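Local coordinates for protein cysteine protease (Listeria monocytogenes, PDB 5HU4) that anchors surface proteins to the cell wall as a class A sortase, cleaving their C-terminal sorting signal and passing the thioester-bound product on to the wall, at residues I7-V12 against D69-T74; L79-V84 against L127-K132; T89-E94 against E116-F121; R105-T110 against V122-L127. All blocks are in the same frame, centred on the assembly; numbering follows the deposited sequence.

Interaction 1 of 4, residues I7-V12 against D69-T74; sequences IAVPSV and DKIYLT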
loop_
_atom_site.group_PDB
_atom_site.type_symbol
_atom_site.label_atom_id
_atom_site.label_comp_id
_atom_site.label_asym_id
_atom_site.label_seq_id
_atom_site.Cartn_x
_atom_site.Cartn_y
_atom_site.Cartn_z
ATOM N N ILE A 7 0.107 0.072 6.974
ATOM C CA ILE A 7 -0.920 0.365 5.982
ATOM C C ILE A 7 -2.097 -0.584 6.183
ATOM O O ILE A 7 -1.911 -1.759 6.498
ATOM C CB ILE A 7 -0.382 0.249 4.535
ATOM C CG1 ILE A 7 -1.489 0.571 3.527
ATOM C CG2 ILE A 7 0.201 -1.134 4.277
ATOM C CD1 ILE A 7 -1.102 0.325 2.097
ATOM N N ALA A 8 -3.311 -0.072 6.018
ATOM C CA ALA A 8 -4.495 -0.889 6.226
ATOM C C ALA A 8 -5.575 -0.630 5.183
ATOM O O ALA A 8 -5.895 0.518 4.872
ATOM C CB ALA A 8 -5.050 -0.658 7.618
ATOM N N VAL A 9 -6.121 -1.712 4.639
ATOM C CA VAL A 9 -7.278 -1.640 3.756
ATOM C C VAL A 9 -8.370 -2.557 4.302
ATOM O O VAL A 9 -8.438 -3.731 3.941
ATOM C CB VAL A 9 -6.934 -2.043 2.310
ATOM C CG1 VAL A 9 -8.033 -1.588 1.370
ATOM C CG2 VAL A 9 -5.600 -1.445 1.889
ATOM N N PRO A 10 -9.225 -2.016 5.182
ATOM C CA PRO A 10 -10.226 -2.786 5.934
ATOM C C PRO A 10 -11.286 -3.472 5.070
ATOM O O PRO A 10 -11.886 -4.450 5.517
ATOM C CB PRO A 10 -10.872 -1.727 6.836
ATOM C CG PRO A 10 -10.618 -0.429 6.149
ATOM C CD PRO A 10 -9.274 -0.581 5.512
ATOM N N SER A 11 -11.515 -2.976 3.858
ATOM C CA SER A 11 -12.532 -3.560 2.988
ATOM C C SER A 11 -12.108 -4.934 2.474
ATOM O O SER A 11 -12.950 -5.759 2.115
ATOM C CB SER A 11 -12.833 -2.632 1.809
ATOM O OG SER A 11 -11.782 -2.654 0.860
ATOM N N VAL A 12 -10.801 -5.174 2.443
ATOM C CA VAL A 12 -10.267 -6.451 1.981
ATOM C C VAL A 12 -9.387 -7.104 3.044
ATOM O O VAL A 12 -8.595 -7.997 2.744
ATOM C CB VAL A 12 -9.455 -6.286 0.683
ATOM C CG1 VAL A 12 -10.375 -5.940 -0.477
ATOM C CG2 VAL A 12 -8.384 -5.223 0.860
ATOM N N ASP A 69 -12.815 2.532 -1.996
ATOM C CA ASP A 69 -12.462 2.016 -0.680
ATOM C C ASP A 69 -11.396 2.893 -0.038
ATOM O O ASP A 69 -10.606 3.535 -0.732
ATOM C CB ASP A 69 -11.967 0.572 -0.774
ATOM C CG ASP A 69 -13.056 -0.393 -1.195
ATOM O OD1 ASP A 69 -14.248 -0.046 -1.057
ATOM O OD2 ASP A 69 -12.718 -1.501 -1.662
ATOM N N LYS A 70 -11.374 2.917 1.289
ATOM C CA LYS A 70 -10.396 3.713 2.015
ATOM C C LYS A 70 -9.094 2.946 2.208
ATOM O O LYS A 70 -9.103 1.741 2.472
ATOM C CB LYS A 70 -10.952 4.141 3.375
ATOM C CG LYS A 70 -12.305 4.833 3.318
ATOM C CD LYS A 70 -12.278 6.056 2.417
ATOM C CE LYS A 70 -13.463 6.965 2.701
ATOM N NZ LYS A 70 -14.033 7.549 1.454
ATOM N N ILE A 71 -7.975 3.650 2.065
ATOM C CA ILE A 71 -6.672 3.098 2.404
ATOM C C ILE A 71 -6.065 3.929 3.525
ATOM O O ILE A 71 -5.960 5.151 3.413
ATOM C CB ILE A 71 -5.715 3.078 1.200
ATOM C CG1 ILE A 71 -6.335 2.312 0.032
ATOM C CG2 ILE A 71 -4.381 2.458 1.592
ATOM C CD1 ILE A 71 -5.524 2.390 -1.243
ATOM N N TYR A 72 -5.678 3.268 4.609
ATOM C CA TYR A 72 -5.122 3.974 5.755
ATOM C C TYR A 72 -3.626 3.734 5.883
ATOM O O TYR A 72 -3.157 2.599 5.828
ATOM C CB TYR A 72 -5.847 3.558 7.035
ATOM C CG TYR A 72 -7.314 3.913 7.012
ATOM C CD1 TYR A 72 -7.746 5.178 7.385
ATOM C CD2 TYR A 72 -8.266 2.990 6.603
ATOM C CE1 TYR A 72 -9.085 5.511 7.360
ATOM C CE2 TYR A 72 -9.608 3.313 6.576
ATOM C CZ TYR A 72 -10.011 4.576 6.953
ATOM O OH TYR A 72 -11.346 4.905 6.930
ATOM N N LEU A 73 -2.888 4.824 6.050
ATOM C CA LEU A 73 -1.438 4.782 6.133
ATOM C C LEU A 73 -0.975 5.615 7.319
ATOM O O LEU A 73 -1.519 6.690 7.574
ATOM C CB LEU A 73 -0.820 5.300 4.833
ATOM C CG LEU A 73 0.700 5.291 4.680
ATOM C CD1 LEU A 73 1.234 3.867 4.647
ATOM C CD2 LEU A 73 1.102 6.052 3.426
ATOM N N THR A 74 0.020 5.125 8.052
ATOM C CA THR A 74 0.518 5.863 9.207
ATOM C C THR A 74 2.018 5.683 9.426
ATOM O O THR A 74 2.590 4.638 9.112
ATOM C CB THR A 74 -0.227 5.455 10.498
ATOM O OG1 THR A 74 0.140 6.340 11.565
ATOM C CG2 THR A 74 0.103 4.020 10.891
HETATM O O HOH W 1 -11.089 -0.154 2.847
#
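A8 and Y72 form the hydrogen-bonded pair of this antiparallel strand contact, and two backbone bonds close their ring. A8 N reaches Y72 O at 2.7 Å. Y72 N returns to A8 O at 2.8 Å. Next to them, I7 and L73 make a non-hydrogen-bonded pair, where the I7 CA hydrogen leans on Y72 O.

Apolar contacts occupy both faces. On the I7 and L73 face, I7 and I71 run side by side in the same direction, and the end of the I7 chain, CD1, comes within 3.9 Å of I71 CG2. I7 CG1 stands opposite its backbone N (chi1 -180°) and the chain is extended beyond it, which carries CD1 toward I71 and on to I106 and L108 of strand 105-111. On the A8 and Y72 face, P10 crosses the tyrosine at about a right angle and sets CD in the ring plane, 3.9 Å from Y72 CD2 at the edge. Y141, from helix 135-141, stacks on the same ring.

Polar contacts take over at S11 and D69. A water bridges backbones that have moved apart: its oxygen lies 2.8 Å from K70 O, to which it donates, and accepts from S11 N. S11 OG gives a weak hydrogen bond to D69 OD2 at 2.9 Å, an oxygen that also receives K66 N. The chemistry thus implies a seam closed by direct backbone bonds and hydrocarbon in its buried part, with water and a carboxylate joining the two segments where they diverge.

Interaction 2 of 4, residues L79-V84 against L127-K132; sequences LYEYTV and LEKTEK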
loop_
_atom_site.group_PDB
_atom_site.type_symbol
_atom_site.label_atom_id
_atom_site.label_comp_id
_atom_site.label_asym_id
_atom_site.label_seq_id
_atom_site.Cartn_x
_atom_site.Cartn_y
_atom_site.Cartn_z
ATOM N N LEU A 79 -2.156 10.022 10.731
ATOM C CA LEU A 79 -2.993 9.077 10.006
ATOM C C LEU A 79 -3.347 9.649 8.640
ATOM O O LEU A 79 -4.018 10.676 8.544
ATOM C CB LEU A 79 -4.261 8.756 10.798
ATOM C CG LEU A 79 -5.341 7.956 10.069
ATOM C CD1 LEU A 79 -4.804 6.604 9.630
ATOM C CD2 LEU A 79 -6.567 7.785 10.954
ATOM N N TYR A 80 -2.885 8.984 7.585
ATOM C CA TYR A 80 -3.130 9.448 6.226
ATOM C C TYR A 80 -4.220 8.617 5.559
ATOM O O TYR A 80 -4.053 7.416 5.345
ATOM C CB TYR A 80 -1.844 9.395 5.400
ATOM C CG TYR A 80 -0.676 10.102 6.050
ATOM C CD1 TYR A 80 0.207 9.414 6.873
ATOM C CD2 TYR A 80 -0.460 11.458 5.847
ATOM C CE1 TYR A 80 1.274 10.058 7.471
ATOM C CE2 TYR A 80 0.604 12.111 6.441
ATOM C CZ TYR A 80 1.469 11.405 7.251
ATOM O OH TYR A 80 2.530 12.048 7.845
ATOM N N GLU A 81 -5.335 9.264 5.231
ATOM C CA GLU A 81 -6.467 8.568 4.634
ATOM C C GLU A 81 -6.557 8.811 3.133
ATOM O O GLU A 81 -6.715 9.946 2.681
ATOM C CB GLU A 81 -7.773 8.992 5.311
ATOM C CG GLU A 81 -9.024 8.425 4.658
ATOM C CD GLU A 81 -10.271 8.650 5.491
ATOM O OE1 GLU A 81 -10.144 9.137 6.636
ATOM O OE2 GLU A 81 -11.378 8.341 5.003
ATOM N N TYR A 82 -6.454 7.731 2.364
ATOM C CA TYR A 82 -6.606 7.797 0.918
ATOM C C TYR A 82 -7.920 7.152 0.491
ATOM O O TYR A 82 -8.499 6.355 1.231
ATOM C CB TYR A 82 -5.435 7.107 0.213
ATOM C CG TYR A 82 -4.074 7.708 0.498
ATOM C CD1 TYR A 82 -3.377 7.386 1.655
ATOM C CD2 TYR A 82 -3.479 8.582 -0.402
ATOM C CE1 TYR A 82 -2.131 7.926 1.913
ATOM C CE2 TYR A 82 -2.233 9.128 -0.153
ATOM C CZ TYR A 82 -1.564 8.796 1.006
ATOM O OH TYR A 82 -0.325 9.336 1.258
ATOM N N THR A 83 -8.385 7.497 -0.704
ATOM C CA THR A 83 -9.581 6.883 -1.267
ATOM C C THR A 83 -9.286 6.353 -2.665
ATOM O O THR A 83 -8.892 7.112 -3.550
ATOM C CB THR A 83 -10.758 7.872 -1.331
ATOM O OG1 THR A 83 -11.155 8.230 -0.001
ATOM C CG2 THR A 83 -11.941 7.245 -2.053
ATOM N N VAL A 84 -9.474 5.049 -2.850
ATOM C CA VAL A 84 -9.217 4.396 -4.131
ATOM C C VAL A 84 -9.994 5.060 -5.263
ATOM O O VAL A 84 -11.216 5.178 -5.200
ATOM C CB VAL A 84 -9.584 2.899 -4.080
ATOM C CG1 VAL A 84 -9.420 2.263 -5.453
ATOM C CG2 VAL A 84 -8.735 2.178 -3.044
ATOM N N LEU A 127 -5.301 11.226 -1.668
ATOM C CA LEU A 127 -5.363 11.641 -0.271
ATOM C C LEU A 127 -6.619 12.463 -0.021
ATOM O O LEU A 127 -6.922 13.393 -0.771
ATOM C CB LEU A 127 -4.118 12.439 0.115
ATOM C CG LEU A 127 -3.985 12.842 1.586
ATOM C CD1 LEU A 127 -3.769 11.621 2.472
ATOM C CD2 LEU A 127 -2.857 13.848 1.771
ATOM N N GLU A 128 -7.349 12.116 1.032
ATOM C CA GLU A 128 -8.621 12.767 1.312
ATOM C C GLU A 128 -8.539 13.595 2.593
ATOM O O GLU A 128 -9.139 14.670 2.686
ATOM C CB GLU A 128 -9.740 11.721 1.391
ATOM C CG GLU A 128 -10.794 11.971 2.457
ATOM C CD GLU A 128 -11.884 10.914 2.450
ATOM O OE1 GLU A 128 -11.760 9.934 1.686
ATOM O OE2 GLU A 128 -12.868 11.063 3.205
ATOM N N LYS A 129 -7.779 13.103 3.570
ATOM C CA LYS A 129 -7.550 13.851 4.804
ATOM C C LYS A 129 -6.318 13.357 5.559
ATOM O O LYS A 129 -5.879 12.218 5.383
ATOM C CB LYS A 129 -8.780 13.776 5.712
ATOM C CG LYS A 129 -8.866 12.508 6.544
ATOM C CD LYS A 129 -10.228 12.384 7.207
ATOM C CE LYS A 129 -11.319 12.171 6.170
ATOM N NZ LYS A 129 -12.610 11.771 6.793
ATOM N N THR A 130 -5.764 14.229 6.397
ATOM C CA THR A 130 -4.618 13.892 7.234
ATOM C C THR A 130 -4.871 14.356 8.665
ATOM O O THR A 130 -5.314 15.482 8.888
ATOM C CB THR A 130 -3.320 14.535 6.707
ATOM O OG1 THR A 130 -3.046 14.056 5.385
ATOM C CG2 THR A 130 -2.143 14.197 7.615
ATOM N N GLU A 131 -4.598 13.488 9.636
ATOM C CA GLU A 131 -4.809 13.835 11.036
ATOM C C GLU A 131 -3.833 13.125 11.969
ATOM O O GLU A 131 -3.275 12.081 11.627
ATOM C CB GLU A 131 -6.249 13.521 11.450
ATOM C CG GLU A 131 -6.795 12.218 10.892
ATOM C CD GLU A 131 -8.245 11.988 11.273
ATOM O OE1 GLU A 131 -8.999 11.428 10.448
ATOM O OE2 GLU A 131 -8.631 12.368 12.398
ATOM N N LYS A 132 -3.632 13.711 13.147
ATOM C CA LYS A 132 -2.734 13.161 14.155
ATOM C C LYS A 132 -3.192 11.774 14.587
ATOM O O LYS A 132 -4.371 11.569 14.884
ATOM C CB LYS A 132 -2.663 14.094 15.367
ATOM C CG LYS A 132 -1.271 14.267 15.952
ATOM C CD LYS A 132 -1.289 15.202 17.152
ATOM C CE LYS A 132 -1.732 14.477 18.412
ATOM N NZ LYS A 132 -0.620 13.682 19.003
HETATM O O HOH W 2 -8.232 9.099 8.473
#
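L79-V84 and L127-K132 run antiparallel, and the axes of these short segments come within 4.5 Å of each other. L79 and E131 exchange two backbone bonds, E131 N lying 3.1 Å from L79 O, and E81 N goes to K129 O. Beyond this the register slips by one: E81 O accepts E128 N at 2.8 Å and, only weakly, K129 N. E128 and K129 together face E81, a classic beta bulge; the extra residue belongs to strand 119-132, where it pairs with strand 78-91 in the sortase beta-barrel.

The extra residue leaves L127 paired with Y82. L127 CD1 sits over the centre of the Y82 ring, 3.9 Å from its centroid and 12° off the normal, a CH-pi contact; the ring's hydroxyl is held by G41 N. T130 CG2 touches Y80 CE2 at 3.6 Å.

On the opposite face, the E81 chain is extended, with CG opposite the backbone N (chi1 174°), and the K129 chain bends at chi3 so that CE lies against E81 OE1 and NZ makes a long salt bridge to it at 3.6 Å. K129 NZ also has a long salt bridge to E128. The E81 and E128 carboxylates lie side by side, their planes 39° apart, so the lysine probably eases their mutual repulsion. A water donates to both E81 OE1 and E131 OE1.

Interaction 3 of 4, residues T89-E94 against E116-F121; sequences TIDETE and ETTKRF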
loop_
_atom_site.group_PDB
_atom_site.type_symbol
_atom_site.label_atom_id
_atom_site.label_comp_id
_atom_site.label_asym_id
_atom_site.label_seq_id
_atom_site.Cartn_x
_atom_site.Cartn_y
_atom_site.Cartn_z
ATOM N N THR A 89 -4.702 -3.200 -14.326
ATOM C CA THR A 89 -3.673 -4.207 -14.538
ATOM C C THR A 89 -2.700 -3.719 -15.604
ATOM O O THR A 89 -3.107 -3.353 -16.705
ATOM C CB THR A 89 -4.274 -5.558 -14.966
ATOM O OG1 THR A 89 -5.228 -5.990 -13.988
ATOM C CG2 THR A 89 -3.181 -6.608 -15.104
ATOM N N ILE A 90 -1.414 -3.703 -15.268
ATOM C CA ILE A 90 -0.391 -3.220 -16.189
ATOM C C ILE A 90 0.738 -4.230 -16.354
ATOM O O ILE A 90 0.841 -5.189 -15.589
ATOM C CB ILE A 90 0.215 -1.884 -15.714
ATOM C CG1 ILE A 90 0.958 -2.077 -14.391
ATOM C CG2 ILE A 90 -0.867 -0.826 -15.566
ATOM C CD1 ILE A 90 1.762 -0.869 -13.959
ATOM N N ASP A 91 1.582 -4.008 -17.357
ATOM C CA ASP A 91 2.786 -4.809 -17.530
ATOM C C ASP A 91 3.855 -4.307 -16.564
ATOM O O ASP A 91 3.894 -3.118 -16.245
ATOM C CB ASP A 91 3.283 -4.747 -18.976
ATOM C CG ASP A 91 4.392 -5.743 -19.256
ATOM O OD1 ASP A 91 5.577 -5.376 -19.105
ATOM O OD2 ASP A 91 4.080 -6.893 -19.629
ATOM N N GLU A 92 4.718 -5.209 -16.101
ATOM C CA GLU A 92 5.714 -4.871 -15.086
ATOM C C GLU A 92 6.715 -3.832 -15.579
ATOM O O GLU A 92 7.350 -3.142 -14.780
ATOM C CB GLU A 92 6.454 -6.130 -14.631
ATOM C CG GLU A 92 7.129 -6.894 -15.758
ATOM C CD GLU A 92 7.900 -8.102 -15.261
ATOM O OE1 GLU A 92 7.769 -8.445 -14.066
ATOM O OE2 GLU A 92 8.640 -8.708 -16.064
ATOM N N THR A 93 6.853 -3.723 -16.896
ATOM C CA THR A 93 7.795 -2.778 -17.482
ATOM C C THR A 93 7.338 -1.328 -17.318
ATOM O O THR A 93 8.158 -0.412 -17.323
ATOM C CB THR A 93 8.022 -3.069 -18.979
ATOM O OG1 THR A 93 6.763 -3.332 -19.610
ATOM C CG2 THR A 93 8.932 -4.276 -19.156
ATOM N N GLU A 94 6.035 -1.115 -17.173
ATOM C CA GLU A 94 5.517 0.237 -16.976
ATOM C C GLU A 94 5.826 0.762 -15.584
ATOM O O GLU A 94 4.977 0.688 -14.687
ATOM C CB GLU A 94 4.015 0.284 -17.185
ATOM C CG GLU A 94 3.585 0.322 -18.645
ATOM C CD GLU A 94 3.727 1.711 -19.284
ATOM O OE1 GLU A 94 3.592 2.706 -18.540
ATOM O OE2 GLU A 94 3.967 1.796 -20.522
ATOM N N GLU A 116 4.372 -17.017 -11.489
ATOM C CA GLU A 116 5.227 -16.080 -12.205
ATOM C C GLU A 116 4.430 -15.329 -13.262
ATOM O O GLU A 116 3.679 -15.929 -14.035
ATOM C CB GLU A 116 6.416 -16.800 -12.849
ATOM C CG GLU A 116 7.775 -16.441 -12.244
ATOM C CD GLU A 116 7.950 -14.950 -11.988
ATOM O OE1 GLU A 116 7.519 -14.133 -12.833
ATOM O OE2 GLU A 116 8.514 -14.594 -10.930
ATOM N N THR A 117 4.593 -14.012 -13.282
ATOM C CA THR A 117 3.829 -13.169 -14.186
ATOM C C THR A 117 4.538 -11.851 -14.467
ATOM O O THR A 117 5.265 -11.329 -13.622
ATOM C CB THR A 117 2.426 -12.876 -13.621
ATOM O OG1 THR A 117 1.724 -11.997 -14.509
ATOM C CG2 THR A 117 2.528 -12.234 -12.242
ATOM N N THR A 118 4.320 -11.320 -15.665
ATOM C CA THR A 118 4.880 -10.034 -16.051
ATOM C C THR A 118 3.840 -8.936 -15.872
ATOM O O THR A 118 4.073 -7.783 -16.227
ATOM C CB THR A 118 5.365 -10.039 -17.510
ATOM O OG1 THR A 118 4.259 -10.311 -18.381
ATOM C CG2 THR A 118 6.435 -11.099 -17.709
ATOM N N LYS A 119 2.689 -9.306 -15.321
ATOM C CA LYS A 119 1.589 -8.366 -15.152
ATOM C C LYS A 119 1.398 -7.975 -13.691
ATOM O O LYS A 119 1.561 -8.796 -12.788
ATOM C CB LYS A 119 0.296 -8.959 -15.720
ATOM C CG LYS A 119 0.291 -9.105 -17.239
ATOM C CD LYS A 119 1.172 -8.050 -17.905
ATOM C CE LYS A 119 1.119 -8.145 -19.423
ATOM N NZ LYS A 119 -0.241 -7.864 -19.966
ATOM N N ARG A 120 1.056 -6.711 -13.470
ATOM C CA ARG A 120 0.867 -6.186 -12.124
ATOM C C ARG A 120 -0.525 -5.595 -11.956
ATOM O O ARG A 120 -1.052 -4.965 -12.874
ATOM C CB ARG A 120 1.917 -5.118 -11.812
ATOM C CG ARG A 120 3.355 -5.592 -11.903
ATOM C CD ARG A 120 3.714 -6.500 -10.741
ATOM N NE ARG A 120 5.048 -7.071 -10.896
ATOM C CZ ARG A 120 5.312 -8.174 -11.588
ATOM N NH1 ARG A 120 4.332 -8.834 -12.191
ATOM N NH2 ARG A 120 6.557 -8.621 -11.675
ATOM N N PHE A 121 -1.121 -5.800 -10.786
ATOM C CA PHE A 121 -2.360 -5.112 -10.448
ATOM C C PHE A 121 -2.023 -3.847 -9.670
ATOM O O PHE A 121 -1.222 -3.881 -8.733
ATOM C CB PHE A 121 -3.296 -6.009 -9.636
ATOM C CG PHE A 121 -4.610 -5.359 -9.292
ATOM C CD1 PHE A 121 -4.764 -4.652 -8.109
ATOM C CD2 PHE A 121 -5.692 -5.453 -10.155
ATOM C CE1 PHE A 121 -5.970 -4.051 -7.794
ATOM C CE2 PHE A 121 -6.899 -4.855 -9.842
ATOM C CZ PHE A 121 -7.038 -4.155 -8.661
#
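E92 and R120 meet through a salt bridge, E92 OE1 to R120 NH2 at 2.7 Å, with the carboxylate and guanidinium planes turned 77° apart. E92 CB also lies over the centre of one guanidinium face, 3.8 Å above its plane. E92 CG sits between the backbone N and the carbonyl carbon (chi1 57°), and the extended chain beyond it reaches along T118 to the arginine.

Behind this lie the backbone bonds. I90 and R120 are a hydrogen-bonded antiparallel pair, R120 N reaching I90 O at 2.6 Å and I90 N reaching R120 O. Past the strand end, E92 N still bonds to T118 O at 2.7 Å. Across the other face, D91 OD2 lies 3.2 Å from K119 CE, the carboxylate meeting the lysine through its methylene.

Further out, D91 OD1 accepts T93 N in an Asx turn within the type I turn D91-E94. T117 OG1 accepts K119 N in an ST turn and is itself bonded to D112. R120 NH1 bonds to T117 O (3.0 Å) and K119 O; both oxygens lie in the guanidinium plane, but NH1 meets each carbonyl from above its own plane. R120 and T117 both touch C111, the acyl-thioester cysteine. The orientation of R120 is thus probably set by backbone carbonyls and a surface glutamate, consistent with the sortase active-site arrangement of an arginine on the strand after the cysteine.

Interaction 4 of 4, residues R105-T110 against V122-L127; sequences RITLIT and VAVGEL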
loop_
_atom_site.group_PDB
_atom_site.type_symbol
_atom_site.label_atom_id
_atom_site.label_comp_id
_atom_site.label_asym_id
_atom_site.label_seq_id
_atom_site.Cartn_x
_atom_site.Cartn_y
_atom_site.Cartn_z
ATOM N N ARG A 105 -1.033 11.065 -3.406
ATOM C CA ARG A 105 -1.646 9.783 -3.730
ATOM C C ARG A 105 -0.861 8.602 -3.173
ATOM O O ARG A 105 0.325 8.720 -2.861
ATOM C CB ARG A 105 -1.779 9.627 -5.244
ATOM C CG ARG A 105 -0.445 9.643 -5.969
ATOM C CD ARG A 105 -0.559 9.066 -7.369
ATOM N NE ARG A 105 -1.457 9.845 -8.214
ATOM C CZ ARG A 105 -1.920 9.430 -9.388
ATOM N NH1 ARG A 105 -1.567 8.241 -9.857
ATOM N NH2 ARG A 105 -2.735 10.203 -10.093
ATOM N N ILE A 106 -1.536 7.463 -3.054
ATOM C CA ILE A 106 -0.879 6.213 -2.696
ATOM C C ILE A 106 -1.037 5.225 -3.851
ATOM O O ILE A 106 -2.068 5.200 -4.524
ATOM C CB ILE A 106 -1.444 5.617 -1.383
ATOM C CG1 ILE A 106 -0.557 4.474 -0.881
ATOM C CG2 ILE A 106 -2.886 5.159 -1.562
ATOM C CD1 ILE A 106 -1.009 3.883 0.437
ATOM N N THR A 107 -0.000 4.432 -4.096
ATOM C CA THR A 107 -0.015 3.488 -5.206
ATOM C C THR A 107 0.337 2.081 -4.742
ATOM O O THR A 107 1.492 1.786 -4.442
ATOM C CB THR A 107 0.963 3.916 -6.318
ATOM O OG1 THR A 107 0.660 5.254 -6.735
ATOM C CG2 THR A 107 0.858 2.979 -7.510
ATOM N N LEU A 108 -0.669 1.214 -4.685
ATOM C CA LEU A 108 -0.470 -0.159 -4.240
ATOM C C LEU A 108 -0.200 -1.077 -5.427
ATOM O O LEU A 108 -0.968 -1.106 -6.389
ATOM C CB LEU A 108 -1.686 -0.651 -3.454
ATOM C CG LEU A 108 -2.129 0.243 -2.293
ATOM C CD1 LEU A 108 -3.175 -0.457 -1.442
ATOM C CD2 LEU A 108 -0.932 0.657 -1.452
ATOM N N ILE A 109 0.896 -1.826 -5.353
ATOM C CA ILE A 109 1.316 -2.670 -6.465
ATOM C C ILE A 109 1.529 -4.120 -6.042
ATOM O O ILE A 109 2.243 -4.400 -5.078
ATOM C CB ILE A 109 2.618 -2.145 -7.105
ATOM C CG1 ILE A 109 2.465 -0.674 -7.500
ATOM C CG2 ILE A 109 3.001 -2.990 -8.313
ATOM C CD1 ILE A 109 3.697 -0.081 -8.137
ATOM N N THR A 110 0.900 -5.037 -6.772
ATOM C CA THR A 110 1.083 -6.463 -6.540
ATOM C C THR A 110 0.958 -7.235 -7.848
ATOM O O THR A 110 0.419 -6.725 -8.830
ATOM C CB THR A 110 0.062 -7.012 -5.522
ATOM O OG1 THR A 110 0.480 -8.306 -5.070
ATOM C CG2 THR A 110 -1.325 -7.110 -6.143
ATOM N N VAL A 122 -2.632 -2.733 -10.062
ATOM C CA VAL A 122 -2.341 -1.450 -9.435
ATOM C C VAL A 122 -3.602 -0.793 -8.885
ATOM O O VAL A 122 -4.629 -0.733 -9.561
ATOM C CB VAL A 122 -1.664 -0.484 -10.425
ATOM C CG1 VAL A 122 -1.268 0.805 -9.724
ATOM C CG2 VAL A 122 -0.446 -1.139 -11.053
ATOM N N ALA A 123 -3.513 -0.306 -7.652
ATOM C CA ALA A 123 -4.600 0.444 -7.038
ATOM C C ALA A 123 -4.102 1.818 -6.596
ATOM O O ALA A 123 -3.186 1.923 -5.778
ATOM C CB ALA A 123 -5.179 -0.320 -5.859
ATOM N N VAL A 124 -4.708 2.866 -7.145
ATOM C CA VAL A 124 -4.327 4.234 -6.815
ATOM C C VAL A 124 -5.399 4.905 -5.961
ATOM O O VAL A 124 -6.591 4.817 -6.261
ATOM C CB VAL A 124 -4.084 5.075 -8.087
ATOM C CG1 VAL A 124 -3.941 6.554 -7.746
ATOM C CG2 VAL A 124 -2.856 4.570 -8.831
ATOM N N GLY A 125 -4.968 5.566 -4.891
ATOM C CA GLY A 125 -5.883 6.284 -4.024
ATOM C C GLY A 125 -5.429 7.706 -3.764
ATOM O O GLY A 125 -4.270 7.941 -3.424
ATOM N N GLU A 126 -6.343 8.658 -3.925
ATOM C CA GLU A 126 -6.043 10.062 -3.667
ATOM C C GLU A 126 -6.199 10.394 -2.187
ATOM O O GLU A 126 -7.119 9.903 -1.528
ATOM C CB GLU A 126 -6.949 10.966 -4.506
ATOM C CG GLU A 126 -6.830 10.756 -6.007
ATOM C CD GLU A 126 -5.494 11.210 -6.555
ATOM O OE1 GLU A 126 -4.906 12.156 -5.988
ATOM O OE2 GLU A 126 -5.031 10.624 -7.556
ATOM N N LEU A 127 -5.301 11.226 -1.668
ATOM C CA LEU A 127 -5.363 11.641 -0.271
ATOM C C LEU A 127 -6.619 12.463 -0.021
ATOM O O LEU A 127 -6.922 13.393 -0.771
ATOM C CB LEU A 127 -4.118 12.439 0.115
ATOM C CG LEU A 127 -3.985 12.842 1.586
ATOM C CD1 LEU A 127 -3.769 11.621 2.472
ATOM C CD2 LEU A 127 -2.857 13.848 1.771
#
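Strands 105-111 and 119-132 form the beta hairpin whose first strand ends at C111, and R105-T110 with V122-L127 forms part of its ladder. Four backbone bonds tie the pairs I106 with G125 and L108 with A123. I106 N lies 2.8 Å from G125 O. A123 N lies 3.0 Å from L108 O. Between them, CA hydrogens touch carbonyls, as V124 CA does I106 O.

On the R105 and V124 face, the arginine crosses the valine obliquely and lays one face of its guanidinium over V124 CG1, which sits 3.5 Å above the plane and toward its rim. R105 CG stands between the backbone N and the carbonyl carbon (chi1 62°), and a bend at chi3 turns the group across toward V124 and E126. R105 NH2 and E126 OE2 are 3.4 Å apart, a salt bridge of charges alone, since the oxygen is well out of the guanidinium plane; D103 takes NE. Farther along, T107 CG2 meets V122 CG1 at 3.8 Å, and N44 holds the threonine hydroxyl.

At G125, I106 CG2 packs against the bare backbone, 3.6 Å from G125 O. This regular antiparallel hairpin, whose first strand ends at the catalytic cysteine, is characteristic of the sortase beta-barrel.

How the interactions relate
The four contacts lie on three strand pairings of the sortase beta-barrel. Interactions 1 and 2 are joined through neighbouring strands 70-74 and 78-91, with L73 O to Y80 N at 2.7 Å. Interactions 2 and 4 share L127. Interaction 1 meets interaction 4 across the core, I7 CD1 packing on L108 CD2 at 3.6 Å. Interactions 2 and 3 use the same two long strands, yet their centres lie about 27 Å apart. F121 N lies 2.7 Å from T110 O, a probable hydrogen bond joining interactions 3 and 4. Both flank the active site; in interaction 3 the T117 side chain is about 4 Å from that of C111, and the R120 side chain about 8 Å from that of H50.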